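Local coordinates for protein putative peptidyl-arginine deiminase (Chlorobium tepidum, PDB 1XKN) that probably acts as a deiminase that hydrolyses the guanidinium group of agmatine or of protein arginine, releasing ammonia, at residues H86-N91 against P137-K142. Residues are numbered along the deposited sequence; the frame is centred on the assembly and turned at random.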
# COMPACT_ATOMS: atom_id res chain seq x y z
N HIS A 86 -7.87 15.26 -9.47
CA HIS A 86 -8.25 16.12 -8.37
C HIS A 86 -7.11 17.07 -8.07
O HIS A 86 -5.95 16.65 -7.99
CB HIS A 86 -8.55 15.30 -7.11
CG HIS A 86 -9.66 14.31 -7.30
ND1 HIS A 86 -9.47 13.10 -7.93
CD2 HIS A 86 -10.97 14.37 -6.97
CE1 HIS A 86 -10.62 12.46 -7.99
NE2 HIS A 86 -11.55 13.21 -7.42
N ARG A 87 -7.43 18.35 -7.94
CA ARG A 87 -6.41 19.34 -7.62
C ARG A 87 -6.20 19.25 -6.12
O ARG A 87 -6.88 19.91 -5.34
CB ARG A 87 -6.88 20.75 -8.00
CG ARG A 87 -5.84 21.82 -7.73
CD ARG A 87 -6.32 23.22 -8.08
NE ARG A 87 -6.36 23.45 -9.53
CZ ARG A 87 -6.55 24.64 -10.08
NH1 ARG A 87 -6.71 25.71 -9.32
NH2 ARG A 87 -6.57 24.76 -11.40
N ILE A 88 -5.26 18.39 -5.74
CA ILE A 88 -4.92 18.17 -4.34
C ILE A 88 -3.39 18.14 -4.25
O ILE A 88 -2.74 17.25 -4.79
CB ILE A 88 -5.50 16.82 -3.84
CG1 ILE A 88 -7.03 16.88 -3.84
CG2 ILE A 88 -4.98 16.52 -2.43
CD1 ILE A 88 -7.70 15.65 -3.24
N PRO A 89 -2.81 19.14 -3.56
CA PRO A 89 -1.35 19.21 -3.42
C PRO A 89 -0.74 18.03 -2.67
O PRO A 89 -1.32 17.50 -1.72
CB PRO A 89 -1.14 20.53 -2.69
CG PRO A 89 -2.36 20.64 -1.84
CD PRO A 89 -3.46 20.22 -2.80
N THR A 90 0.44 17.62 -3.12
CA THR A 90 1.16 16.53 -2.50
C THR A 90 2.64 16.88 -2.52
O THR A 90 3.09 17.69 -3.33
CB THR A 90 0.99 15.20 -3.28
OG1 THR A 90 1.64 15.29 -4.55
CG2 THR A 90 -0.49 14.90 -3.50
N ASN A 91 3.40 16.29 -1.60
CA ASN A 91 4.83 16.53 -1.53
C ASN A 91 5.53 15.36 -2.21
O ASN A 91 6.52 15.55 -2.92
CB ASN A 91 5.30 16.66 -0.08
CG ASN A 91 4.68 17.84 0.63
OD1 ASN A 91 3.82 17.67 1.49
ND2 ASN A 91 5.10 19.05 0.27
N PRO A 137 -5.52 13.13 3.13
CA PRO A 137 -6.77 12.51 3.57
C PRO A 137 -7.91 13.52 3.75
O PRO A 137 -9.06 13.24 3.41
CB PRO A 137 -6.39 11.84 4.88
CG PRO A 137 -4.95 11.46 4.64
CD PRO A 137 -4.40 12.71 4.00
N GLU A 138 -7.59 14.70 4.28
CA GLU A 138 -8.60 15.73 4.51
C GLU A 138 -9.13 16.31 3.20
O GLU A 138 -10.32 16.58 3.07
CB GLU A 138 -8.05 16.85 5.39
CG GLU A 138 -9.14 17.78 5.89
CD GLU A 138 -8.67 18.76 6.94
OE1 GLU A 138 -9.54 19.33 7.64
OE2 GLU A 138 -7.44 18.98 7.06
N ARG A 139 -8.24 16.52 2.24
CA ARG A 139 -8.66 17.08 0.96
C ARG A 139 -9.47 16.03 0.18
O ARG A 139 -10.39 16.37 -0.56
CB ARG A 139 -7.45 17.55 0.15
CG ARG A 139 -6.62 18.64 0.84
CD ARG A 139 -5.65 19.27 -0.16
NE ARG A 139 -4.49 19.94 0.44
CZ ARG A 139 -4.52 21.11 1.07
NH1 ARG A 139 -5.67 21.77 1.20
NH2 ARG A 139 -3.40 21.64 1.53
N VAL A 140 -9.13 14.75 0.36
CA VAL A 140 -9.87 13.69 -0.32
C VAL A 140 -11.27 13.64 0.30
O VAL A 140 -12.27 13.60 -0.42
CB VAL A 140 -9.18 12.32 -0.15
CG1 VAL A 140 -10.08 11.21 -0.70
CG2 VAL A 140 -7.85 12.31 -0.90
N ALA A 141 -11.34 13.67 1.63
CA ALA A 141 -12.62 13.63 2.33
C ALA A 141 -13.48 14.80 1.88
O ALA A 141 -14.69 14.65 1.70
CB ALA A 141 -12.40 13.69 3.84
N LYS A 142 -12.86 15.96 1.70
CA LYS A 142 -13.58 17.14 1.26
C LYS A 142 -14.12 16.93 -0.15
O LYS A 142 -15.30 17.18 -0.42
CB LYS A 142 -12.65 18.35 1.28
CG LYS A 142 -13.24 19.60 0.64
CD LYS A 142 -12.25 20.75 0.69
CE LYS A 142 -12.80 21.97 -0.01
NZ LYS A 142 -11.82 23.09 -0.01
O HOH W 1 -2.92 17.81 0.45
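A single water joins R139 to the backbone of P89, and no direct hydrogen bond links 86-91 with 137-142. R139 NE donates to this water at 2.6 Å. The water in turn donates to P89 O at 2.7 Å. The R139 chain runs extended from CG to NE and crosses the P89 ring at about a right angle. P89 CG sits 3.2 Å from R139 NE, a tight approach, and lies oblique to the guanidinium. I88 packs further back along the same arginine, the two side chains sliding past each other in opposite directions. I88 chi1 of -66° sets CG1 beside the backbone N and leaves CG2 anti to it; I88 CG2 reaches R139 CD at 3.6 Å. The other branch, ending in CD1, reaches the helix backbone, with I88 CD1 4.0 Å from V140 N. I88 CD1 also meets V140 CG2 at 4.1 Å.

The contact joins the loop after the edge strand 83-87 to helix 131-144. P137, V140 and A141 of the same helix touch strand 110-119, so the helix also packs on a second sheet. At the far end of the arginine, R139 NH2 makes a long, weak ion pair with D132. I88 and V140 are buried, while P89 and R139 are partly exposed. The cross-segment hold is thus mainly nonpolar, with the water passing the polar link from R139 NE to the P89 carbonyl.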